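Local coordinates for protein ATP-dependent DNA ligase (Mycobacterium tuberculosis, PDB 6NHX) that seals breaks in DNA strands at the expense of ATP, as the ligase module of an enzyme that works with Ku to repair double-strand breaks by non-homologous end joining, at residues Val39-Gly44 / Ala65-Leu70; Ala71-Val76 / Leu112-Arg117; Glu105-Asp110 / Ser139-Glu144. The protein carries 1 engineered substitution. One frame throughout, in Å; residues are numbered along the deposited sequence.

In the fold
All three contacts gather on the antiparallel sheet of strands 45-50, 35-42, 74-82, 105-114 and 117-118 in the nucleotidyltransferase domain. Contact 1 packs a loop against strand 35-42. Contact 2 pairs the next two strands, and A41 N lies 2.9 Å from V75 O, a probable hydrogen bond joining it to contact 1. Contact 3 uses the earlier half of the strand that ends in contact 2, and V39 CG2 touches F106 CZ at 3.5 Å. Contact 3 also reaches the ATP through F109. Contacts 1 and 2 lie farther back, with the side chains of V39 and L112 about 13 and 11 Å from the nucleotide.

Contact 1: residues Val39-Gly44 / Ala65-Leu70; sequences VEADHG and ALAEDL
A41 and A67 meet methyl to methyl, CB to CB at 3.5 Å, where the loop A65-L70 lies against the end of strand 35-42. This strand belongs to the antiparallel sheet of the ATP-dependent ligase domain. The loop fills part of the link between strands 45-50 and 74-82. The backbones come closest at G44, which has no side chain: its CA is 4.8 Å from A67 CA.

Two leucines extend the apolar patch from A67. L70 brings CD1 to within 4.1 Å of A41 CB. L66 sends its CD1 toward the strand, where it lies 4.0 Å from V39 CG1. The side chains of V39 and L66 cross obliquely. V39 holds CG1 anti to its own backbone N (chi1 175°), and this turns that methyl to the leucine. V39 and L66 both touch V46 of strand 45-50 and F106 of strand 105-114, and V39 also reaches L48. L70 and A41 share V75 of strand 74-82 as a further neighbour.

The polar part of the contact is made by backbone atoms. No direct hydrogen bond links the two segments. G44 CA instead makes a CA-H...O contact with A67 O. G44 has a positive phi (73°), which favours glycine, and it follows H43, whose phi is also positive. The chain turns here from strand 35-42 into strand 45-50. On the loop side, L70 N also donates to A67 O, at 2.7 Å. That carbonyl therefore has a backbone bond within its own segment and a weaker CA-H contact from G44 on the other segment. One water joins the two backbones: it accepts from G44 N at 3.1 Å and donates to L70 O at 2.5 Å.

Contact 2: residues Ala71-Val76 / Leu112-Arg117; sequences ADHHVV and LYLDGR
D115 grips two consecutive residues, H73 and H74, with one carboxylate. From CB, chi1 of -62° sets CG beside the backbone N, and the group leans toward strand 74-82. CG lies 3.5 Å from H73 ND1 before the two oxygens part. OD1 accepts a hydrogen bond from H73 ND1 at 2.7 Å, through its syn lone pair. It lies almost in the imidazole plane, and ring and carboxylate are nearly coplanar at 22°. OD2 accepts from H74 N at 2.8 Å, met nearly along its C-O axis. D115 N returns a bond to H74 O.

The strands form an antiparallel ladder. D115 sits in the type I' turn L114-R117 that leads into strand 117-118. V76 N bonds to Y113 O, and L112 N to V76 O. L112 and Y113 both face V76, a classic beta bulge.

On one face, V75 CG1 and L114 CD1 are tightly packed at 3.5 Å, near L134 of helix 124-136. On the other, Y113 CE1 sits 3.4 Å above the centre of the H74 ring. The ring planes meet obliquely, at 48°. A water bonds to Y113 OH at 3.0 Å and weakly to H74 ND1.

Donation from ND1 helps to fix the rotation of the H73 ring. The nearby carboxylate would probably also favour a protonated imidazole, while the two bonds to D115 tie the turn to H73 and H74, where the chain approaches strand 74-82.

Contact 3: residues Glu105-Asp110 / Ser139-Glu144; sequences EFWAFD and SLTVPE. With ATP (adenosine-5'-triphosphate), chain B.
A108 CB is the centre of the apolar contact, with L140 CD1 at 4.1 Å and V142 CG2 at 4.0 Å. The loop S139-E144 runs along strand 105-114 of the ligase domain's antiparallel sheet. L140 CD1 also touches the edge of the F106 ring. W107 packs against the other side of the loop. P143 CG approaches its six-membered ring at CE3, 3.7 Å away, and the two side chains cross at about a right angle. At the five-membered end, T141 CG2 lies 3.6 Å from W107 CD1. T141 holds this methyl anti to its backbone N (chi1 -55° for OG1), which directs it to the indole.

A single direct hydrogen bond crosses the contact. A108 N donates to T141 O at 2.8 Å, nearly in line with the carbonyl. Three waters add bridges: one links F106 O to T141 N, one A108 O to P143 O, and one E105 OE1 to T141 OG1. W107 NE1 donates to E105 OE1 with a straight bond, 168° at the hydrogen. The acceptor is in the indole plane, but the N-H comes from above the carboxylate plane. This bond helps fix the rotation of the indole.

F109 belongs to the ATP pocket. Its ring lies against the adenine, with ATP N1 3.3 Å above the ring plane and over its centre. F109 and D110 both face D78 in a classic beta bulge. D110 also forms a salt bridge with R127 of helix 124-136. That helix packs on the loop through V142, which meets R128, L131 and A135, and through L140, which meets L134. Strand 74-82 lies next to strand 105-114, and its L77 touches L140.

Contact 1: residues Val39-Gly44 / Ala65-Leu70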
loop_
_atom_site.group_PDB
_atom_site.type_symbol
_atom_site.label_atom_id
_atom_site.label_comp_id
_atom_site.label_asym_id
_atom_site.label_seq_id
_atom_site.Cartn_x
_atom_site.Cartn_y
_atom_site.Cartn_z
ATOM N N VAL A 39 -14.069 -7.699 3.386
ATOM C CA VAL A 39 -15.361 -7.312 2.827
ATOM C C VAL A 39 -16.366 -8.422 3.104
ATOM O O VAL A 39 -16.156 -9.570 2.693
ATOM C CB VAL A 39 -15.262 -7.062 1.317
ATOM C CG1 VAL A 39 -16.652 -6.775 0.713
ATOM C CG2 VAL A 39 -14.264 -5.936 1.021
ATOM N N GLU A 40 -17.451 -8.084 3.784
ATOM C CA GLU A 40 -18.556 -9.005 3.996
ATOM C C GLU A 40 -19.700 -8.580 3.092
ATOM O O GLU A 40 -20.190 -7.456 3.207
ATOM C CB GLU A 40 -19.011 -8.960 5.451
ATOM C CG GLU A 40 -20.175 -9.875 5.770
ATOM C CD GLU A 40 -20.753 -9.544 7.114
ATOM O OE1 GLU A 40 -20.535 -10.327 8.053
ATOM O OE2 GLU A 40 -21.407 -8.485 7.235
ATOM N N ALA A 41 -20.116 -9.468 2.195
ATOM C CA ALA A 41 -21.281 -9.236 1.347
ATOM C C ALA A 41 -22.395 -10.192 1.753
ATOM O O ALA A 41 -22.190 -11.410 1.754
ATOM C CB ALA A 41 -20.897 -9.465 -0.115
ATOM N N ASP A 42 -23.563 -9.643 2.093
ATOM C CA ASP A 42 -24.719 -10.439 2.486
ATOM C C ASP A 42 -25.971 -9.680 2.078
ATOM O O ASP A 42 -26.079 -8.482 2.354
ATOM C CB ASP A 42 -24.731 -10.651 4.002
ATOM C CG ASP A 42 -25.669 -11.769 4.431
ATOM O OD1 ASP A 42 -26.159 -12.513 3.557
ATOM O OD2 ASP A 42 -25.914 -11.899 5.646
ATOM N N HIS A 43 -26.906 -10.375 1.425
ATOM C CA HIS A 43 -28.189 -9.786 1.026
ATOM C C HIS A 43 -27.993 -8.517 0.202
ATOM O O HIS A 43 -28.724 -7.533 0.345
ATOM C CB HIS A 43 -29.102 -9.552 2.231
ATOM C CG HIS A 43 -29.789 -10.793 2.713
ATOM N ND1 HIS A 43 -29.165 -11.726 3.512
ATOM C CD2 HIS A 43 -31.042 -11.261 2.496
ATOM C CE1 HIS A 43 -30.004 -12.713 3.773
ATOM N NE2 HIS A 43 -31.150 -12.455 3.167
ATOM N N GLY A 44 -26.987 -8.542 -0.671
ATOM C CA GLY A 44 -26.656 -7.401 -1.496
ATOM C C GLY A 44 -25.988 -6.253 -0.774
ATOM O O GLY A 44 -25.605 -5.276 -1.428
ATOM N N ALA A 65 -21.886 -0.850 -4.132
ATOM C CA ALA A 65 -22.401 -1.650 -5.235
ATOM C C ALA A 65 -21.653 -2.962 -5.414
ATOM O O ALA A 65 -22.024 -3.744 -6.296
ATOM C CB ALA A 65 -22.344 -0.844 -6.537
ATOM N N LEU A 66 -20.617 -3.211 -4.606
ATOM C CA LEU A 66 -19.808 -4.416 -4.752
ATOM C C LEU A 66 -20.663 -5.674 -4.748
ATOM O O LEU A 66 -20.491 -6.556 -5.594
ATOM C CB LEU A 66 -18.776 -4.476 -3.624
ATOM C CG LEU A 66 -17.285 -4.490 -3.950
ATOM C CD1 LEU A 66 -16.488 -4.735 -2.676
ATOM C CD2 LEU A 66 -16.972 -5.550 -4.986
ATOM N N ALA A 67 -21.592 -5.772 -3.801
ATOM C CA ALA A 67 -22.399 -6.974 -3.643
ATOM C C ALA A 67 -23.726 -6.921 -4.382
ATOM O O ALA A 67 -24.489 -7.886 -4.301
ATOM C CB ALA A 67 -22.675 -7.251 -2.165
ATOM N N GLU A 68 -24.034 -5.827 -5.084
ATOM C CA GLU A 68 -25.289 -5.783 -5.829
ATOM C C GLU A 68 -25.342 -6.885 -6.883
ATOM O O GLU A 68 -26.430 -7.342 -7.252
ATOM C CB GLU A 68 -25.485 -4.403 -6.459
ATOM C CG GLU A 68 -24.957 -4.289 -7.876
ATOM C CD GLU A 68 -25.591 -3.157 -8.659
ATOM O OE1 GLU A 68 -25.841 -3.340 -9.871
ATOM O OE2 GLU A 68 -25.833 -2.084 -8.065
ATOM N N ASP A 69 -24.179 -7.326 -7.363
ATOM C CA ASP A 69 -24.071 -8.486 -8.237
ATOM C C ASP A 69 -24.049 -9.794 -7.453
ATOM O O ASP A 69 -24.313 -10.855 -8.029
ATOM C CB ASP A 69 -22.773 -8.372 -9.047
ATOM C CG ASP A 69 -22.841 -9.091 -10.381
ATOM O OD1 ASP A 69 -23.037 -10.323 -10.393
ATOM O OD2 ASP A 69 -22.684 -8.421 -11.422
ATOM N N LEU A 70 -23.733 -9.740 -6.158
ATOM C CA LEU A 70 -23.626 -10.918 -5.306
ATOM C C LEU A 70 -24.851 -11.101 -4.424
ATOM O O LEU A 70 -24.750 -11.693 -3.344
ATOM C CB LEU A 70 -22.384 -10.818 -4.421
ATOM C CG LEU A 70 -21.003 -10.749 -5.060
ATOM C CD1 LEU A 70 -19.992 -10.299 -4.024
ATOM C CD2 LEU A 70 -20.631 -12.104 -5.619
HETATM O O HOH W 1 -24.507 -10.385 -1.235
#

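Contact 2: residues Ala71-Val76 / Leu112-Arg117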
loop_
_atom_site.group_PDB
_atom_site.type_symbol
_atom_site.label_atom_id
_atom_site.label_comp_id
_atom_site.label_asym_id
_atom_site.label_seq_id
_atom_site.Cartn_x
_atom_site.Cartn_y
_atom_site.Cartn_z
ATOM N N ALA A 71 -26.014 -10.615 -4.869
ATOM C CA ALA A 71 -27.143 -10.447 -3.959
ATOM C C ALA A 71 -27.598 -11.764 -3.342
ATOM O O ALA A 71 -28.123 -11.769 -2.223
ATOM C CB ALA A 71 -28.298 -9.740 -4.668
ATOM N N ASP A 72 -27.414 -12.882 -4.044
ATOM C CA ASP A 72 -27.828 -14.177 -3.519
ATOM C C ASP A 72 -26.757 -14.843 -2.663
ATOM O O ASP A 72 -27.045 -15.855 -2.014
ATOM C CB ASP A 72 -28.221 -15.132 -4.656
ATOM C CG ASP A 72 -29.197 -14.506 -5.643
ATOM O OD1 ASP A 72 -28.856 -14.419 -6.843
ATOM O OD2 ASP A 72 -30.306 -14.103 -5.224
ATOM N N HIS A 73 -25.546 -14.308 -2.644
ATOM C CA HIS A 73 -24.426 -14.923 -1.950
ATOM C C HIS A 73 -24.207 -14.293 -0.578
ATOM O O HIS A 73 -24.557 -13.138 -0.321
ATOM C CB HIS A 73 -23.136 -14.756 -2.759
ATOM C CG HIS A 73 -23.068 -15.594 -3.997
ATOM N ND1 HIS A 73 -22.912 -16.963 -3.967
ATOM C CD2 HIS A 73 -23.110 -15.250 -5.307
ATOM C CE1 HIS A 73 -22.878 -17.428 -5.203
ATOM N NE2 HIS A 73 -22.987 -16.408 -6.034
ATOM N N HIS A 74 -23.564 -15.063 0.300
ATOM C CA HIS A 74 -22.999 -14.531 1.535
ATOM C C HIS A 74 -21.516 -14.870 1.508
ATOM O O HIS A 74 -21.151 -16.047 1.586
ATOM C CB HIS A 74 -23.682 -15.142 2.753
ATOM C CG HIS A 74 -23.073 -14.736 4.059
ATOM N ND1 HIS A 74 -23.411 -15.345 5.249
ATOM C CD2 HIS A 74 -22.152 -13.792 4.366
ATOM C CE1 HIS A 74 -22.717 -14.795 6.231
ATOM N NE2 HIS A 74 -21.945 -13.853 5.723
ATOM N N VAL A 75 -20.664 -13.855 1.348
ATOM C CA VAL A 75 -19.231 -14.088 1.217
ATOM C C VAL A 75 -18.438 -13.145 2.108
ATOM O O VAL A 75 -18.892 -12.050 2.464
ATOM C CB VAL A 75 -18.713 -13.982 -0.237
ATOM C CG1 VAL A 75 -19.353 -15.035 -1.121
ATOM C CG2 VAL A 75 -18.936 -12.580 -0.786
ATOM N N VAL A 76 -17.242 -13.588 2.472
ATOM C CA VAL A 76 -16.225 -12.727 3.059
ATOM C C VAL A 76 -15.008 -12.783 2.151
ATOM O O VAL A 76 -14.484 -13.865 1.865
ATOM C CB VAL A 76 -15.871 -13.152 4.489
ATOM C CG1 VAL A 76 -14.698 -12.338 5.006
ATOM C CG2 VAL A 76 -17.069 -12.997 5.409
ATOM N N LEU A 112 -12.702 -16.027 2.273
ATOM C CA LEU A 112 -12.632 -16.604 3.610
ATOM C C LEU A 112 -13.913 -17.289 4.046
ATOM O O LEU A 112 -13.891 -18.049 5.023
ATOM C CB LEU A 112 -12.287 -15.523 4.644
ATOM C CG LEU A 112 -11.072 -14.652 4.312
ATOM C CD1 LEU A 112 -10.748 -13.728 5.473
ATOM C CD2 LEU A 112 -9.860 -15.506 3.921
ATOM N N TYR A 113 -15.020 -17.041 3.359
ATOM C CA TYR A 113 -16.296 -17.644 3.693
ATOM C C TYR A 113 -17.147 -17.561 2.441
ATOM O O TYR A 113 -17.157 -16.527 1.759
ATOM C CB TYR A 113 -16.954 -16.871 4.838
ATOM C CG TYR A 113 -18.325 -17.377 5.225
ATOM C CD1 TYR A 113 -19.467 -16.949 4.553
ATOM C CD2 TYR A 113 -18.487 -18.264 6.284
ATOM C CE1 TYR A 113 -20.700 -17.399 4.904
ATOM C CE2 TYR A 113 -19.731 -18.719 6.651
ATOM C CZ TYR A 113 -20.840 -18.285 5.950
ATOM O OH TYR A 113 -22.100 -18.705 6.279
ATOM N N LEU A 114 -17.839 -18.654 2.140
ATOM C CA LEU A 114 -18.689 -18.711 0.952
ATOM C C LEU A 114 -19.921 -19.543 1.276
ATOM O O LEU A 114 -19.818 -20.766 1.431
ATOM C CB LEU A 114 -17.911 -19.319 -0.213
ATOM C CG LEU A 114 -18.663 -19.642 -1.506
ATOM C CD1 LEU A 114 -19.167 -18.372 -2.115
ATOM C CD2 LEU A 114 -17.756 -20.374 -2.479
ATOM N N ASP A 115 -21.066 -18.869 1.391
ATOM C CA ASP A 115 -22.384 -19.521 1.374
ATOM C C ASP A 115 -22.458 -20.696 2.348
ATOM O O ASP A 115 -22.891 -21.801 2.005
ATOM C CB ASP A 115 -22.789 -19.943 -0.042
ATOM C CG ASP A 115 -22.917 -18.760 -0.977
ATOM O OD1 ASP A 115 -22.483 -18.858 -2.144
ATOM O OD2 ASP A 115 -23.403 -17.704 -0.535
ATOM N N GLY A 116 -22.024 -20.450 3.584
ATOM C CA GLY A 116 -22.112 -21.435 4.640
ATOM C C GLY A 116 -20.847 -22.215 4.872
ATOM O O GLY A 116 -20.820 -23.049 5.787
ATOM N N ARG A 117 -19.812 -21.987 4.075
ATOM C CA ARG A 117 -18.545 -22.686 4.229
ATOM C C ARG A 117 -17.473 -21.687 4.633
ATOM O O ARG A 117 -17.067 -20.836 3.831
ATOM C CB ARG A 117 -18.133 -23.406 2.949
ATOM C CG ARG A 117 -18.946 -24.653 2.690
ATOM C CD ARG A 117 -19.582 -24.600 1.338
ATOM N NE ARG A 117 -18.569 -24.613 0.290
ATOM C CZ ARG A 117 -18.711 -24.019 -0.888
ATOM N NH1 ARG A 117 -19.828 -23.363 -1.166
ATOM N NH2 ARG A 117 -17.736 -24.086 -1.785
HETATM O O HOH W 2 -24.281 -18.525 4.179
#

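Contact 3: residues Glu105-Asp110 / Ser139-Glu144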
loop_
_atom_site.group_PDB
_atom_site.type_symbol
_atom_site.label_atom_id
_atom_site.label_comp_id
_atom_site.label_asym_id
_atom_site.label_seq_id
_atom_site.Cartn_x
_atom_site.Cartn_y
_atom_site.Cartn_z
ATOM N N GLU A 105 -11.611 1.036 -6.554
ATOM C CA GLU A 105 -11.932 -0.354 -6.846
ATOM C C GLU A 105 -11.543 -1.226 -5.663
ATOM O O GLU A 105 -10.656 -0.886 -4.878
ATOM C CB GLU A 105 -11.150 -0.838 -8.069
ATOM C CG GLU A 105 -11.485 -0.070 -9.329
ATOM C CD GLU A 105 -11.017 -0.728 -10.611
ATOM O OE1 GLU A 105 -10.853 -1.957 -10.649
ATOM O OE2 GLU A 105 -10.850 0.001 -11.613
ATOM N N PHE A 106 -12.184 -2.382 -5.568
ATOM C CA PHE A 106 -11.755 -3.432 -4.657
ATOM C C PHE A 106 -11.198 -4.576 -5.489
ATOM O O PHE A 106 -11.895 -5.114 -6.355
ATOM C CB PHE A 106 -12.910 -3.901 -3.779
ATOM C CG PHE A 106 -12.544 -5.041 -2.862
ATOM C CD1 PHE A 106 -11.629 -4.872 -1.824
ATOM C CD2 PHE A 106 -13.098 -6.294 -3.051
ATOM C CE1 PHE A 106 -11.306 -5.925 -0.989
ATOM C CE2 PHE A 106 -12.760 -7.356 -2.215
ATOM C CZ PHE A 106 -11.885 -7.172 -1.196
ATOM N N TRP A 107 -9.925 -4.908 -5.267
ATOM C CA TRP A 107 -9.290 -6.042 -5.927
ATOM C C TRP A 107 -9.190 -7.164 -4.903
ATOM O O TRP A 107 -8.404 -7.076 -3.951
ATOM C CB TRP A 107 -7.911 -5.674 -6.474
ATOM C CG TRP A 107 -7.979 -4.788 -7.714
ATOM C CD1 TRP A 107 -9.089 -4.175 -8.225
ATOM C CD2 TRP A 107 -6.890 -4.422 -8.584
ATOM N NE1 TRP A 107 -8.763 -3.460 -9.361
ATOM C CE2 TRP A 107 -7.421 -3.600 -9.599
ATOM C CE3 TRP A 107 -5.527 -4.715 -8.605
ATOM C CZ2 TRP A 107 -6.633 -3.069 -10.618
ATOM C CZ3 TRP A 107 -4.745 -4.179 -9.629
ATOM C CH2 TRP A 107 -5.296 -3.360 -10.610
ATOM N N ALA A 108 -9.973 -8.214 -5.119
ATOM C CA ALA A 108 -10.035 -9.323 -4.178
ATOM C C ALA A 108 -8.906 -10.308 -4.446
ATOM O O ALA A 108 -8.604 -10.628 -5.604
ATOM C CB ALA A 108 -11.370 -10.053 -4.329
ATOM N N PHE A 109 -8.311 -10.812 -3.365
ATOM C CA PHE A 109 -7.289 -11.846 -3.485
ATOM C C PHE A 109 -7.456 -13.019 -2.530
ATOM O O PHE A 109 -6.650 -13.961 -2.585
ATOM C CB PHE A 109 -5.852 -11.288 -3.455
ATOM C CG PHE A 109 -5.564 -10.324 -2.328
ATOM C CD1 PHE A 109 -5.617 -10.733 -0.991
ATOM C CD2 PHE A 109 -5.152 -9.008 -2.609
ATOM C CE1 PHE A 109 -5.318 -9.841 0.052
ATOM C CE2 PHE A 109 -4.853 -8.117 -1.574
ATOM C CZ PHE A 109 -4.935 -8.531 -0.251
ATOM N N ASP A 110 -8.487 -13.018 -1.690
ATOM C CA ASP A 110 -8.778 -14.213 -0.913
ATOM C C ASP A 110 -10.278 -14.304 -0.677
ATOM O O ASP A 110 -11.016 -13.317 -0.779
ATOM C CB ASP A 110 -7.980 -14.310 0.394
ATOM C CG ASP A 110 -7.453 -15.712 0.639
ATOM O OD1 ASP A 110 -8.185 -16.679 0.307
ATOM O OD2 ASP A 110 -6.314 -15.851 1.148
ATOM N N SER A 139 -19.344 -9.488 -10.974
ATOM C CA SER A 139 -18.567 -8.278 -11.235
ATOM C C SER A 139 -17.379 -8.120 -10.288
ATOM O O SER A 139 -16.660 -7.116 -10.361
ATOM C CB SER A 139 -19.459 -7.046 -11.089
ATOM O OG SER A 139 -19.775 -6.833 -9.723
ATOM N N LEU A 140 -17.188 -9.061 -9.379
ATOM C CA LEU A 140 -16.050 -9.016 -8.481
ATOM C C LEU A 140 -14.760 -9.075 -9.287
ATOM O O LEU A 140 -14.638 -9.863 -10.232
ATOM C CB LEU A 140 -16.133 -10.224 -7.556
ATOM C CG LEU A 140 -15.145 -10.381 -6.403
ATOM C CD1 LEU A 140 -15.206 -9.205 -5.449
ATOM C CD2 LEU A 140 -15.474 -11.669 -5.674
ATOM N N THR A 141 -13.784 -8.254 -8.892
ATOM C CA THR A 141 -12.489 -8.134 -9.567
ATOM C C THR A 141 -11.444 -8.979 -8.836
ATOM O O THR A 141 -11.083 -8.672 -7.693
ATOM C CB THR A 141 -12.078 -6.661 -9.608
ATOM O OG1 THR A 141 -13.120 -5.894 -10.224
ATOM C CG2 THR A 141 -10.780 -6.473 -10.390
ATOM N N VAL A 142 -10.957 -10.022 -9.498
ATOM C CA VAL A 142 -9.944 -10.917 -8.944
ATOM C C VAL A 142 -8.776 -10.981 -9.901
ATOM O O VAL A 142 -8.778 -11.734 -10.876
ATOM C CB VAL A 142 -10.519 -12.326 -8.678
ATOM C CG1 VAL A 142 -9.390 -13.240 -8.173
ATOM C CG2 VAL A 142 -11.636 -12.256 -7.663
ATOM N N PRO A 143 -7.704 -10.221 -9.646
ATOM C CA PRO A 143 -6.520 -10.310 -10.504
ATOM C C PRO A 143 -5.963 -11.725 -10.536
ATOM O O PRO A 143 -5.907 -12.415 -9.512
ATOM C CB PRO A 143 -5.530 -9.337 -9.853
ATOM C CG PRO A 143 -6.408 -8.299 -9.199
ATOM C CD PRO A 143 -7.645 -9.079 -8.712
ATOM N N GLU A 144 -5.540 -12.142 -11.720
ATOM C CA GLU A 144 -4.994 -13.477 -11.911
ATOM C C GLU A 144 -3.616 -13.625 -11.257
ATOM O O GLU A 144 -2.891 -12.656 -10.977
ATOM C CB GLU A 144 -4.891 -13.786 -13.406
ATOM C CG GLU A 144 -6.240 -13.911 -14.096
ATOM C CD GLU A 144 -6.119 -14.063 -15.603
ATOM O OE1 GLU A 144 -7.143 -14.388 -16.257
ATOM O OE2 GLU A 144 -5.010 -13.856 -16.139
HETATM P PG ATP B . 2.537 -4.283 6.319
HETATM O O1G ATP B . 3.002 -5.610 5.754
HETATM O O2G ATP B . 2.626 -4.157 7.828
HETATM O O3G ATP B . 1.184 -3.865 5.772
HETATM P PB ATP B . 3.500 -2.090 4.634
HETATM O O1B ATP B . 4.769 -1.278 4.607
HETATM O O2B ATP B . 2.144 -1.418 4.663
HETATM O O3B ATP B . 3.616 -3.176 5.820
HETATM P PA ATP B . 4.535 -3.340 2.231
HETATM O O1A ATP B . 5.839 -3.735 2.853
HETATM O O2A ATP B . 4.362 -2.194 1.268
HETATM O O3A ATP B . 3.489 -3.124 3.418
HETATM O "O5'" ATP B . 3.797 -4.673 1.686
HETATM C "C5'" ATP B . 2.673 -4.573 0.816
HETATM C "C4'" ATP B . 1.378 -4.348 1.604
HETATM O "O4'" ATP B . 0.297 -4.483 0.681
HETATM C "C3'" ATP B . 1.143 -5.368 2.698
HETATM O "O3'" ATP B . 0.270 -4.799 3.670
HETATM C "C2'" ATP B . 0.390 -6.429 1.946
HETATM O "O2'" ATP B . -0.384 -7.273 2.810
HETATM C "C1'" ATP B . -0.504 -5.613 1.018
HETATM N N9 ATP B . -0.757 -6.302 -0.264
HETATM C C8 ATP B . -0.681 -5.749 -1.501
HETATM N N7 ATP B . -1.012 -6.656 -2.460
HETATM C C5 ATP B . -1.321 -7.796 -1.812
HETATM C C6 ATP B . -1.726 -9.134 -2.219
HETATM N N6 ATP B . -1.849 -9.439 -3.516
HETATM N N1 ATP B . -1.944 -10.041 -1.256
HETATM C C2 ATP B . -1.812 -9.763 0.047
HETATM N N3 ATP B . -1.426 -8.559 0.496
HETATM C C4 ATP B . -1.155 -7.568 -0.383
HETATM O O HOH W 3 -13.202 -3.332 -9.864
HETATM O O HOH W 4 -14.144 -6.488 -6.602
HETATM O O HOH W 5 -6.335 -11.686 -6.873
#